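Side-chain contacts in iron binding protein FbpA (Mannheimia haemolytica, PDB 1Q35), which binds ferric iron in the periplasm, probably handing it on for uptake into the cell as a bacterial solute-binding protein: residues 57-62 and 139-144; 93-98 and 293-298; 145-150 and 161-166; 8-13 and 99-104. All coordinates share one frame; numbering follows the deposited sequence.

Contact 1 of 4, residues 57-62 and 139-144; sequences TVDISR and KNSYNV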
loop_
_atom_site.group_PDB
_atom_site.type_symbol
_atom_site.label_atom_id
_atom_site.label_comp_id
_atom_site.label_asym_id
_atom_site.label_seq_id
_atom_site.Cartn_x
_atom_site.Cartn_y
_atom_site.Cartn_z
ATOM N N THR A 57 3.470 -4.235 7.691
ATOM C CA THR A 57 2.475 -3.228 7.337
ATOM C C THR A 57 2.333 -3.048 5.826
ATOM O O THR A 57 3.192 -3.477 5.049
ATOM C CB THR A 57 2.893 -1.892 7.963
ATOM O OG1 THR A 57 4.241 -1.594 7.575
ATOM C CG2 THR A 57 2.938 -1.992 9.483
ATOM N N VAL A 58 1.248 -2.386 5.432
ATOM C CA VAL A 58 0.972 -2.090 4.025
ATOM C C VAL A 58 0.731 -0.605 3.781
ATOM O O VAL A 58 0.287 -0.221 2.699
ATOM C CB VAL A 58 -0.258 -2.888 3.503
ATOM C CG1 VAL A 58 0.027 -4.375 3.534
ATOM C CG2 VAL A 58 -1.510 -2.564 4.297
ATOM N N ASP A 59 1.019 0.233 4.772
ATOM C CA ASP A 59 0.675 1.648 4.697
ATOM C C ASP A 59 1.581 2.450 5.634
ATOM O O ASP A 59 1.753 2.084 6.798
ATOM C CB ASP A 59 -0.807 1.800 5.060
ATOM C CG ASP A 59 -1.220 3.230 5.306
ATOM O OD1 ASP A 59 -0.835 4.128 4.515
ATOM O OD2 ASP A 59 -1.945 3.531 6.281
ATOM N N ILE A 60 2.153 3.539 5.131
ATOM C CA ILE A 60 2.979 4.422 5.956
ATOM C C ILE A 60 2.191 4.995 7.124
ATOM O O ILE A 60 2.747 5.184 8.205
ATOM C CB ILE A 60 3.603 5.565 5.115
ATOM C CG1 ILE A 60 4.537 6.424 5.978
ATOM C CG2 ILE A 60 2.529 6.457 4.480
ATOM C CD1 ILE A 60 5.769 5.705 6.475
ATOM N N SER A 61 0.906 5.273 6.936
ATOM C CA SER A 61 0.140 5.864 8.020
ATOM C C SER A 61 -0.020 4.898 9.197
ATOM O O SER A 61 0.047 5.322 10.348
ATOM C CB SER A 61 -1.194 6.398 7.522
ATOM O OG SER A 61 -0.969 7.422 6.569
ATOM N N ARG A 62 -0.194 3.605 8.922
ATOM C CA ARG A 62 -0.208 2.596 9.984
ATOM C C ARG A 62 1.149 2.503 10.677
ATOM O O ARG A 62 1.224 2.387 11.905
ATOM C CB ARG A 62 -0.595 1.221 9.438
ATOM C CG ARG A 62 -0.681 0.118 10.497
ATOM C CD ARG A 62 -1.864 0.241 11.440
ATOM N NE ARG A 62 -3.094 -0.259 10.837
ATOM C CZ ARG A 62 -4.299 -0.169 11.390
ATOM N NH1 ARG A 62 -5.350 -0.659 10.747
ATOM N NH2 ARG A 62 -4.468 0.396 12.580
ATOM N N LYS A 139 -12.823 4.935 3.492
ATOM C CA LYS A 139 -12.125 4.773 4.763
ATOM C C LYS A 139 -11.013 3.734 4.728
ATOM O O LYS A 139 -10.278 3.579 5.702
ATOM C CB LYS A 139 -13.123 4.403 5.865
ATOM C CG LYS A 139 -14.173 5.461 6.106
ATOM C CD LYS A 139 -15.161 5.064 7.190
ATOM C CE LYS A 139 -16.458 5.859 7.073
ATOM N NZ LYS A 139 -16.233 7.310 6.786
ATOM N N ASN A 140 -10.881 3.008 3.621
ATOM C CA ASN A 140 -9.756 2.106 3.481
ATOM C C ASN A 140 -8.457 2.902 3.486
ATOM O O ASN A 140 -8.362 3.938 2.838
ATOM C CB ASN A 140 -9.855 1.291 2.202
ATOM C CG ASN A 140 -8.688 0.382 2.038
ATOM O OD1 ASN A 140 -8.640 -0.704 2.625
ATOM N ND2 ASN A 140 -7.702 0.838 1.302
ATOM N N SER A 141 -7.454 2.413 4.202
ATOM C CA SER A 141 -6.246 3.210 4.430
ATOM C C SER A 141 -5.435 3.492 3.178
ATOM O O SER A 141 -4.746 4.495 3.120
ATOM C CB SER A 141 -5.361 2.586 5.506
ATOM O OG SER A 141 -4.824 1.357 5.083
ATOM N N TYR A 142 -5.494 2.636 2.162
ATOM C CA TYR A 142 -4.856 2.987 0.893
ATOM C C TYR A 142 -5.461 4.269 0.318
ATOM O O TYR A 142 -4.746 5.113 -0.216
ATOM C CB TYR A 142 -4.990 1.877 -0.146
ATOM C CG TYR A 142 -4.334 0.554 0.170
ATOM C CD1 TYR A 142 -3.121 0.474 0.853
ATOM C CD2 TYR A 142 -4.919 -0.634 -0.260
ATOM C CE1 TYR A 142 -2.527 -0.750 1.108
ATOM C CE2 TYR A 142 -4.322 -1.862 -0.017
ATOM C CZ TYR A 142 -3.126 -1.909 0.673
ATOM O OH TYR A 142 -2.492 -3.096 0.935
ATOM N N ASN A 143 -6.780 4.403 0.398
ATOM C CA ASN A 143 -7.450 5.623 -0.033
ATOM C C ASN A 143 -7.165 6.798 0.894
ATOM O O ASN A 143 -6.844 7.881 0.435
ATOM C CB ASN A 143 -8.963 5.412 -0.141
ATOM C CG ASN A 143 -9.363 4.587 -1.347
ATOM O OD1 ASN A 143 -8.638 4.515 -2.350
ATOM N ND2 ASN A 143 -10.531 3.960 -1.257
ATOM N N VAL A 144 -7.280 6.595 2.199
ATOM C CA VAL A 144 -7.100 7.696 3.135
ATOM C C VAL A 144 -5.680 8.263 3.013
ATOM O O VAL A 144 -5.505 9.467 3.055
ATOM C CB VAL A 144 -7.453 7.299 4.592
ATOM C CG1 VAL A 144 -7.253 8.477 5.535
ATOM C CG2 VAL A 144 -8.901 6.807 4.680
#
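Asp59 and Tyr142 make the closest backbone approach, 6.8 Å from CA to CA, where the turn leading into helix 60-68 faces the first turn of helix 141-168. No hydrogen bond joins the two segments; Val58 touches the Tyr142 ring and Asp59 touches Ser141. Val58 O lies at the ring edge, near its plane, 3.3 Å from Tyr142 CE1, while the valine side chain crosses the phenol end obliquely, with Val58 CB 3.4 Å from Tyr142 OH. Branching at CB suits valine to this place: with CG2 set between the backbone N and the carbonyl carbon (chi1 -64°), both CB and CG2 lie against the phenol end, Val58 CG2 3.5 Å from Tyr142 OH. Asp59 is the N-cap of its helix: OD1 accepts from Ser61 N (3.2 Å) and OD2 from Arg62 N, both arriving from above the carboxylate plane. OD1 also bonds Ser145 OG and Asn230 ND2, while OD2 rests 3.6 Å from Ser141 CB, the small serine fitting beside the carboxylate. Tyr142 is an iron ligand in another structure of this protein, its side chain close to those of Tyr198 and Tyr199. With no metal bound, Val58 probably limits ring movement on this side.

Contact 2 of 4, residues 93-98 and 293-298; sequences DQWFGL and KLEDIA. With EDO (1,2-ethanediol), chain B.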
loop_
_atom_site.group_PDB
_atom_site.type_symbol
_atom_site.label_atom_id
_atom_site.label_comp_id
_atom_site.label_asym_id
_atom_site.label_seq_id
_atom_site.Cartn_x
_atom_site.Cartn_y
_atom_site.Cartn_z
ATOM N N ASP A 93 15.387 5.178 12.767
ATOM C CA ASP A 93 15.589 3.722 12.860
ATOM C C ASP A 93 14.457 2.893 13.484
ATOM O O ASP A 93 14.693 1.767 13.912
ATOM C CB ASP A 93 16.896 3.407 13.609
ATOM C CG ASP A 93 18.120 3.986 12.936
ATOM O OD1 ASP A 93 18.122 4.186 11.701
ATOM O OD2 ASP A 93 19.153 4.259 13.585
ATOM N N GLN A 94 13.230 3.403 13.494
ATOM C CA GLN A 94 12.117 2.659 14.094
ATOM C C GLN A 94 11.170 1.990 13.091
ATOM O O GLN A 94 10.302 1.226 13.497
ATOM C CB GLN A 94 11.313 3.560 15.026
ATOM C CG GLN A 94 12.078 4.024 16.253
ATOM C CD GLN A 94 11.154 4.522 17.335
ATOM O OE1 GLN A 94 10.695 5.663 17.284
ATOM N NE2 GLN A 94 10.849 3.663 18.300
ATOM N N TRP A 95 11.321 2.285 11.801
ATOM C CA TRP A 95 10.524 1.621 10.767
ATOM C C TRP A 95 11.317 1.516 9.474
ATOM O O TRP A 95 12.202 2.320 9.199
ATOM C CB TRP A 95 9.174 2.322 10.540
ATOM C CG TRP A 95 9.267 3.732 10.030
ATOM C CD1 TRP A 95 9.183 4.876 10.769
ATOM C CD2 TRP A 95 9.443 4.153 8.667
ATOM N NE1 TRP A 95 9.316 5.977 9.959
ATOM C CE2 TRP A 95 9.474 5.564 8.662
ATOM C CE3 TRP A 95 9.591 3.480 7.446
ATOM C CZ2 TRP A 95 9.645 6.311 7.494
ATOM C CZ3 TRP A 95 9.755 4.227 6.283
ATOM C CH2 TRP A 95 9.784 5.626 6.321
ATOM N N PHE A 96 10.956 0.521 8.667
ATOM C CA PHE A 96 11.698 0.165 7.465
ATOM C C PHE A 96 10.754 -0.218 6.340
ATOM O O PHE A 96 9.916 -1.097 6.491
ATOM C CB PHE A 96 12.656 -0.982 7.772
ATOM C CG PHE A 96 13.583 -0.663 8.895
ATOM C CD1 PHE A 96 13.228 -0.956 10.205
ATOM C CD2 PHE A 96 14.759 0.025 8.658
ATOM C CE1 PHE A 96 14.055 -0.601 11.260
ATOM C CE2 PHE A 96 15.594 0.371 9.709
ATOM C CZ PHE A 96 15.237 0.062 11.006
ATOM N N GLY A 97 10.888 0.471 5.217
ATOM C CA GLY A 97 10.176 0.115 4.003
ATOM C C GLY A 97 10.815 -1.091 3.342
ATOM O O GLY A 97 12.038 -1.226 3.315
ATOM N N LEU A 98 9.973 -1.972 2.804
ATOM C CA LEU A 98 10.409 -3.187 2.121
ATOM C C LEU A 98 10.050 -3.191 0.631
ATOM O O LEU A 98 10.771 -3.780 -0.169
ATOM C CB LEU A 98 9.797 -4.410 2.801
ATOM C CG LEU A 98 10.289 -4.670 4.228
ATOM C CD1 LEU A 98 9.473 -5.784 4.859
ATOM C CD2 LEU A 98 11.779 -5.008 4.253
ATOM N N LYS A 293 7.445 13.523 1.131
ATOM C CA LYS A 293 8.092 12.629 2.082
ATOM C C LYS A 293 7.052 11.702 2.708
ATOM O O LYS A 293 5.929 12.120 2.992
ATOM C CB LYS A 293 8.776 13.429 3.184
ATOM C CG LYS A 293 10.049 14.125 2.781
ATOM C CD LYS A 293 11.182 13.826 3.766
ATOM C CE LYS A 293 10.822 14.160 5.215
ATOM N NZ LYS A 293 11.045 13.012 6.149
ATOM N N LEU A 294 7.438 10.456 2.966
ATOM C CA LEU A 294 6.514 9.466 3.510
ATOM C C LEU A 294 5.847 9.946 4.800
ATOM O O LEU A 294 4.639 9.804 4.961
ATOM C CB LEU A 294 7.234 8.131 3.728
ATOM C CG LEU A 294 7.508 7.332 2.447
ATOM C CD1 LEU A 294 8.513 6.206 2.695
ATOM C CD2 LEU A 294 6.215 6.770 1.858
ATOM N N GLU A 295 6.619 10.542 5.708
ATOM C CA GLU A 295 6.066 11.024 6.973
ATOM C C GLU A 295 5.049 12.138 6.770
ATOM O O GLU A 295 4.152 12.303 7.589
ATOM C CB GLU A 295 7.173 11.514 7.909
ATOM C CG GLU A 295 8.035 10.403 8.490
ATOM C CD GLU A 295 9.304 10.141 7.697
ATOM O OE1 GLU A 295 9.372 10.475 6.491
ATOM O OE2 GLU A 295 10.246 9.575 8.285
ATOM N N ASP A 296 5.200 12.903 5.694
ATOM C CA ASP A 296 4.275 13.988 5.395
ATOM C C ASP A 296 2.952 13.505 4.794
ATOM O O ASP A 296 1.991 14.262 4.768
ATOM C CB ASP A 296 4.944 15.032 4.511
ATOM C CG ASP A 296 6.045 15.772 5.235
ATOM O OD1 ASP A 296 5.872 16.069 6.437
ATOM O OD2 ASP A 296 7.108 16.075 4.665
ATOM N N ILE A 297 2.901 12.262 4.316
ATOM C CA ILE A 297 1.624 11.611 4.021
ATOM C C ILE A 297 0.930 11.298 5.349
ATOM O O ILE A 297 -0.196 11.737 5.596
ATOM C CB ILE A 297 1.825 10.308 3.202
ATOM C CG1 ILE A 297 2.483 10.608 1.852
ATOM C CG2 ILE A 297 0.487 9.583 3.011
ATOM C CD1 ILE A 297 2.966 9.360 1.129
ATOM N N ALA A 298 1.616 10.541 6.205
ATOM C CA ALA A 298 1.025 10.056 7.447
ATOM C C ALA A 298 0.533 11.182 8.348
ATOM O O ALA A 298 -0.469 11.040 9.035
ATOM C CB ALA A 298 2.018 9.179 8.197
HETATM C C1 EDO B . -1.811 8.085 11.937
HETATM O O1 EDO B . -1.860 7.827 13.332
HETATM C C2 EDO B . -0.442 8.651 11.589
HETATM O O2 EDO B . -0.276 9.917 12.215
HETATM O O HOH W 1 9.895 8.760 10.820
#
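Trp95 turns the benzene end of its indole toward Leu294 and Glu295, joining the strand 96-108 region of the periplasmic-binding-protein fold to the short helix 294-298. The indole and the Glu295 carboxylate are steeply inclined, their planes 68° apart. Glu295 OE2 comes to the ring edge, near its plane, 3.4 Å from Trp95 CZ2, so the carboxylate meets the C-H rim, where an aromatic ring carries slight positive charge. Leu294 approaches obliquely, bringing its CD1 methyl 3.9 Å from Trp95 CH2, and gives the far end of the indole an apolar neighbour. Val63 and Met64 of helix 60-68, with Ile231 and Val235 of strand 228-236, also touch this large side chain, which suits tryptophan to a place between helices and sheet. A bend at chi2 (95°) brings the end of the glutamate to the ring. Its other oxygen, OE1, forms a salt bridge with Lys293 NZ at 3.1 Å, the ammonium coming from above the carboxylate plane, which probably helps to keep the acid charged. Tryptophan adds a polar N-H to its apolar bulk, and a water uses it: the water accepts from Trp95 NE1 at 3.0 Å and donates to Glu295 OE2 at 2.7 Å, linking indole and carboxylate along the ring edge.

Contact 3 of 4, residues 145-150 and 161-166; sequences SLFAAM and AFLEGL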
loop_
_atom_site.group_PDB
_atom_site.type_symbol
_atom_site.label_atom_id
_atom_site.label_comp_id
_atom_site.label_asym_id
_atom_site.label_seq_id
_atom_site.Cartn_x
_atom_site.Cartn_y
_atom_site.Cartn_z
ATOM N N SER A 145 -4.670 7.412 2.841
ATOM C CA SER A 145 -3.303 7.917 2.691
ATOM C C SER A 145 -3.110 8.687 1.380
ATOM O O SER A 145 -2.370 9.660 1.343
ATOM C CB SER A 145 -2.278 6.799 2.857
ATOM O OG SER A 145 -2.206 6.429 4.224
ATOM N N LEU A 146 -3.782 8.274 0.307
ATOM C CA LEU A 146 -3.815 9.077 -0.910
ATOM C C LEU A 146 -4.414 10.460 -0.632
ATOM O O LEU A 146 -3.850 11.479 -1.018
ATOM C CB LEU A 146 -4.613 8.359 -2.001
ATOM C CG LEU A 146 -4.951 9.166 -3.257
ATOM C CD1 LEU A 146 -3.706 9.606 -4.015
ATOM C CD2 LEU A 146 -5.863 8.353 -4.160
ATOM N N PHE A 147 -5.564 10.499 0.033
ATOM C CA PHE A 147 -6.216 11.765 0.347
ATOM C C PHE A 147 -5.353 12.622 1.283
ATOM O O PHE A 147 -5.373 13.849 1.201
ATOM C CB PHE A 147 -7.611 11.542 0.957
ATOM C CG PHE A 147 -8.509 10.614 0.161
ATOM C CD1 PHE A 147 -9.446 9.843 0.820
ATOM C CD2 PHE A 147 -8.430 10.514 -1.222
ATOM C CE1 PHE A 147 -10.285 8.980 0.129
ATOM C CE2 PHE A 147 -9.270 9.652 -1.922
ATOM C CZ PHE A 147 -10.205 8.894 -1.245
ATOM N N ALA A 148 -4.594 11.967 2.155
ATOM C CA ALA A 148 -3.680 12.646 3.064
ATOM C C ALA A 148 -2.579 13.376 2.300
ATOM O O ALA A 148 -2.249 14.512 2.622
ATOM C CB ALA A 148 -3.083 11.655 4.036
ATOM N N ALA A 149 -2.025 12.730 1.274
ATOM C CA ALA A 149 -1.054 13.392 0.409
ATOM C C ALA A 149 -1.697 14.603 -0.270
ATOM O O ALA A 149 -1.088 15.666 -0.377
ATOM C CB ALA A 149 -0.509 12.431 -0.632
ATOM N N MET A 150 -2.941 14.446 -0.716
ATOM C CA MET A 150 -3.651 15.539 -1.363
ATOM C C MET A 150 -3.832 16.722 -0.403
ATOM O O MET A 150 -3.713 17.866 -0.820
ATOM C CB MET A 150 -4.979 15.049 -1.938
ATOM C CG MET A 150 -4.773 14.027 -3.055
ATOM S SD MET A 150 -6.267 13.361 -3.778
ATOM C CE MET A 150 -6.703 14.706 -4.891
ATOM N N ALA A 161 -13.560 19.152 -1.514
ATOM C CA ALA A 161 -14.278 19.363 -2.769
ATOM C C ALA A 161 -13.990 18.223 -3.745
ATOM O O ALA A 161 -14.901 17.744 -4.426
ATOM C CB ALA A 161 -13.930 20.703 -3.385
ATOM N N PHE A 162 -12.738 17.777 -3.800
ATOM C CA PHE A 162 -12.375 16.614 -4.593
ATOM C C PHE A 162 -13.161 15.376 -4.153
ATOM O O PHE A 162 -13.722 14.671 -4.991
ATOM C CB PHE A 162 -10.865 16.350 -4.521
ATOM C CG PHE A 162 -10.488 14.966 -4.945
ATOM C CD1 PHE A 162 -10.538 14.593 -6.279
ATOM C CD2 PHE A 162 -10.116 14.018 -4.009
ATOM C CE1 PHE A 162 -10.199 13.306 -6.667
ATOM C CE2 PHE A 162 -9.789 12.726 -4.393
ATOM C CZ PHE A 162 -9.826 12.377 -5.724
ATOM N N LEU A 163 -13.208 15.111 -2.854
ATOM C CA LEU A 163 -13.929 13.941 -2.353
ATOM C C LEU A 163 -15.421 14.013 -2.657
ATOM O O LEU A 163 -16.028 12.989 -2.941
ATOM C CB LEU A 163 -13.701 13.761 -0.857
ATOM C CG LEU A 163 -12.278 13.351 -0.464
ATOM C CD1 LEU A 163 -12.106 13.403 1.034
ATOM C CD2 LEU A 163 -11.935 11.964 -0.984
ATOM N N GLU A 164 -16.000 15.208 -2.617
ATOM C CA GLU A 164 -17.421 15.369 -2.928
ATOM C C GLU A 164 -17.678 15.054 -4.400
ATOM O O GLU A 164 -18.657 14.378 -4.733
ATOM C CB GLU A 164 -17.895 16.780 -2.584
ATOM C CG GLU A 164 -17.879 17.109 -1.100
ATOM C CD GLU A 164 -19.160 16.748 -0.383
ATOM O OE1 GLU A 164 -19.471 17.427 0.617
ATOM O OE2 GLU A 164 -19.844 15.792 -0.801
ATOM N N GLY A 165 -16.793 15.512 -5.278
ATOM C CA GLY A 165 -16.940 15.247 -6.699
ATOM C C GLY A 165 -16.712 13.786 -7.047
ATOM O O GLY A 165 -17.437 13.202 -7.861
ATOM N N LEU A 166 -15.697 13.187 -6.429
ATOM C CA LEU A 166 -15.407 11.773 -6.611
ATOM C C LEU A 166 -16.608 10.933 -6.165
ATOM O O LEU A 166 -17.059 10.045 -6.892
ATOM C CB LEU A 166 -14.141 11.390 -5.832
ATOM C CG LEU A 166 -13.706 9.931 -5.963
ATOM C CD1 LEU A 166 -13.360 9.574 -7.406
ATOM C CD2 LEU A 166 -12.534 9.659 -5.040
#
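A Met-aromatic contact and two CH-pi contacts bring together two parts of the residue range 141-168, assigned throughout as helix. The short segment axes run at 137° and approach to 11.9 Å, so the range must bend back on itself, and long side chains span the gap. Leu163 CD2 sits over the face of the Phe147 ring, 3.4 Å from its centroid and only 7° off the normal; a branched leucine can present a single methyl squarely to the ring centre. Met150 treats Phe162 in the same way: its CE methyl lies over the ring face, 3.6 Å from the centroid, while SD is more oblique. Methionine suits this spot because its flexible end turns at the sulfur (chi3 80°), laying the methyl on the ring. All four side chains are buried and apolar. Val308 and Leu307 of helix 301-311 extend the cluster, touching Phe147 and Leu163, while Leu122 and Ala125 border Met150 and Phe162. The side chains of Phe147 and Phe162 cross at about a right angle, and Phe147 CE2 meets the edge of the Phe162 ring, near its plane, 4.0 Å from Phe162 CE2.

Contact 4 of 4, residues 8-13 and 99-104; sequences SYRQPY and TTRARV. With FMT (formic acid), chain C.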
loop_
_atom_site.group_PDB
_atom_site.type_symbol
_atom_site.label_atom_id
_atom_site.label_comp_id
_atom_site.label_asym_id
_atom_site.label_seq_id
_atom_site.Cartn_x
_atom_site.Cartn_y
_atom_site.Cartn_z
ATOM N N SER A 8 0.825 -9.794 10.723
ATOM C CA SER A 8 0.848 -9.367 9.325
ATOM C C SER A 8 -0.455 -8.729 8.864
ATOM O O SER A 8 -1.513 -9.347 8.928
ATOM C CB SER A 8 1.146 -10.566 8.424
ATOM O OG SER A 8 1.177 -10.170 7.060
ATOM N N TYR A 9 -0.355 -7.501 8.364
ATOM C CA TYR A 9 -1.451 -6.852 7.649
ATOM C C TYR A 9 -1.567 -7.354 6.204
ATOM O O TYR A 9 -2.501 -6.980 5.496
ATOM C CB TYR A 9 -1.275 -5.328 7.653
ATOM C CG TYR A 9 -1.524 -4.701 9.000
ATOM C CD1 TYR A 9 -2.807 -4.345 9.396
ATOM C CD2 TYR A 9 -0.479 -4.473 9.887
ATOM C CE1 TYR A 9 -3.039 -3.772 10.640
ATOM C CE2 TYR A 9 -0.698 -3.901 11.123
ATOM C CZ TYR A 9 -1.977 -3.557 11.497
ATOM O OH TYR A 9 -2.178 -2.990 12.738
ATOM N N ARG A 10 -0.606 -8.160 5.760
ATOM C CA ARG A 10 -0.625 -8.779 4.432
ATOM C C ARG A 10 -1.204 -10.191 4.515
ATOM O O ARG A 10 -0.847 -10.962 5.402
ATOM C CB ARG A 10 0.794 -8.842 3.855
ATOM C CG ARG A 10 1.574 -7.545 3.992
ATOM C CD ARG A 10 2.631 -7.341 2.932
ATOM N NE ARG A 10 2.046 -7.224 1.601
ATOM C CZ ARG A 10 2.753 -7.083 0.490
ATOM N NH1 ARG A 10 2.122 -6.990 -0.673
ATOM N NH2 ARG A 10 4.073 -7.002 0.539
ATOM N N GLN A 11 -2.090 -10.532 3.580
ATOM C CA GLN A 11 -2.674 -11.872 3.511
ATOM C C GLN A 11 -1.615 -12.866 3.040
ATOM O O GLN A 11 -0.631 -12.469 2.415
ATOM C CB GLN A 11 -3.884 -11.888 2.575
ATOM C CG GLN A 11 -5.093 -11.150 3.125
ATOM C CD GLN A 11 -5.775 -11.908 4.244
ATOM O OE1 GLN A 11 -6.090 -13.090 4.094
ATOM N NE2 GLN A 11 -6.010 -11.236 5.365
ATOM N N PRO A 12 -1.789 -14.151 3.360
ATOM C CA PRO A 12 -0.789 -15.170 3.026
ATOM C C PRO A 12 -0.268 -15.119 1.591
ATOM O O PRO A 12 0.924 -15.255 1.390
ATOM C CB PRO A 12 -1.525 -16.488 3.294
ATOM C CG PRO A 12 -2.516 -16.161 4.325
ATOM C CD PRO A 12 -2.924 -14.735 4.097
ATOM N N TYR A 13 -1.135 -14.907 0.605
ATOM C CA TYR A 13 -0.698 -14.992 -0.787
ATOM C C TYR A 13 0.363 -13.947 -1.159
ATOM O O TYR A 13 1.131 -14.160 -2.091
ATOM C CB TYR A 13 -1.894 -14.972 -1.761
ATOM C CG TYR A 13 -2.533 -13.625 -2.058
ATOM C CD1 TYR A 13 -3.107 -12.853 -1.051
ATOM C CD2 TYR A 13 -2.611 -13.152 -3.366
ATOM C CE1 TYR A 13 -3.716 -11.634 -1.340
ATOM C CE2 TYR A 13 -3.213 -11.942 -3.665
ATOM C CZ TYR A 13 -3.759 -11.182 -2.654
ATOM O OH TYR A 13 -4.362 -9.979 -2.954
ATOM N N THR A 99 8.919 -2.581 0.274
ATOM C CA THR A 99 8.567 -2.348 -1.129
ATOM C C THR A 99 7.897 -0.999 -1.249
ATOM O O THR A 99 7.436 -0.437 -0.260
ATOM C CB THR A 99 7.571 -3.386 -1.656
ATOM O OG1 THR A 99 6.350 -3.268 -0.913
ATOM C CG2 THR A 99 8.058 -4.814 -1.460
ATOM N N THR A 100 7.834 -0.483 -2.474
ATOM C CA THR A 100 6.902 0.591 -2.788
ATOM C C THR A 100 5.855 0.081 -3.764
ATOM O O THR A 100 6.036 -0.928 -4.444
ATOM C CB THR A 100 7.577 1.873 -3.334
ATOM O OG1 THR A 100 8.167 1.626 -4.615
ATOM C CG2 THR A 100 8.695 2.360 -2.419
ATOM N N ARG A 101 4.745 0.801 -3.786
ATOM C CA ARG A 101 3.610 0.502 -4.642
ATOM C C ARG A 101 2.999 1.829 -5.047
ATOM O O ARG A 101 3.102 2.819 -4.318
ATOM C CB ARG A 101 2.587 -0.385 -3.922
ATOM C CG ARG A 101 2.134 0.117 -2.568
ATOM C CD ARG A 101 2.915 -0.452 -1.383
ATOM N NE ARG A 101 2.794 -1.901 -1.245
ATOM C CZ ARG A 101 1.761 -2.562 -0.695
ATOM N NH1 ARG A 101 1.808 -3.877 -0.638
ATOM N NH2 ARG A 101 0.695 -1.951 -0.204
ATOM N N ALA A 102 2.386 1.855 -6.221
ATOM C CA ALA A 102 1.711 3.043 -6.712
ATOM C C ALA A 102 0.205 2.857 -6.595
ATOM O O ALA A 102 -0.318 1.771 -6.877
ATOM C CB ALA A 102 2.084 3.299 -8.164
ATOM N N ARG A 103 -0.509 3.905 -6.193
ATOM C CA ARG A 103 -1.965 3.869 -6.249
ATOM C C ARG A 103 -2.365 4.510 -7.570
ATOM O O ARG A 103 -2.256 5.719 -7.758
ATOM C CB ARG A 103 -2.604 4.544 -5.032
ATOM C CG ARG A 103 -4.070 4.197 -4.850
ATOM C CD ARG A 103 -4.509 4.147 -3.386
ATOM N NE ARG A 103 -5.873 3.635 -3.243
ATOM C CZ ARG A 103 -6.217 2.349 -3.340
ATOM N NH1 ARG A 103 -7.486 1.992 -3.230
ATOM N NH2 ARG A 103 -5.309 1.416 -3.556
ATOM N N VAL A 104 -2.759 3.658 -8.508
ATOM C CA VAL A 104 -2.945 4.029 -9.902
ATOM C C VAL A 104 -4.419 4.192 -10.259
ATOM O O VAL A 104 -5.299 3.953 -9.433
ATOM C CB VAL A 104 -2.280 2.980 -10.825
ATOM C CG1 VAL A 104 -0.791 2.872 -10.508
ATOM C CG2 VAL A 104 -2.945 1.613 -10.707
HETATM C C FMT C . -1.251 -6.200 0.445
HETATM O O1 FMT C . -0.783 -7.153 1.235
HETATM O O2 FMT C . -0.478 -5.587 -0.269
#
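Arg10 and Arg101 reach toward each other from opposite directions and share one formate, which probably comes from the crystallisation liquor. Their guanidinium planes are 83° apart: Arg101 NH1 stands over a face of the Arg10 group, off toward its rim, and lies 3.1 Å from Arg10 NH1. Both nitrogens are donors; the formate, with Glu268, probably makes this closeness tolerable. Arg10 bends at chi3 (64°) to set formate O1 at its edge, with a nearly straight bond (174°) from Arg10 NE at 2.9 Å. Formate O2 sits off that plane, on the side of Arg101 NH1, and its bond from Arg10 NH1, 3.0 Å, is more bent. Arg101 NH1 adds a third, 2.9 Å to the same O2, so this oxygen is gripped by both residues. Arginine suits both places, its several N-H groups serving an anion and a carboxylate at once: Glu268 forms salt bridges with both. Such a lining is consistent with a pocket for a small anion beside the iron-ligand tyrosines. Arg10 belongs to the loop between strand 3-8 and helix 16-26, Arg101 to the long strand 96-108; Ser232 of strand 228-236 touches both, and Tyr198 of helix 198-205 adjoins Arg101.

Overall arrangement
From the N terminus, the loop after strand 3-8 is the first segment to find a partner: contact 4 closes on strand 96-108. Before that loop is complete, residues 57-62 have begun contact 1, which ends at the start of helix 141-168, so the two cross. Contact 2 leaves from the beginning of strand 96-108 and crosses both, closing only at helix 294-298. Contact 3 is short-range, lies wholly within the span of contact 2, and follows contact 1 in series. Ser145 to Ser61 joins contacts 1 and 3, Ile60 packing joins 1 and 2, and Asn143 to Arg103 joins 1 and 4. Contacts 1 and 4 lie at the iron site, contact 2 ties sheet to helix, and contact 3 holds two parts of 141-168 together.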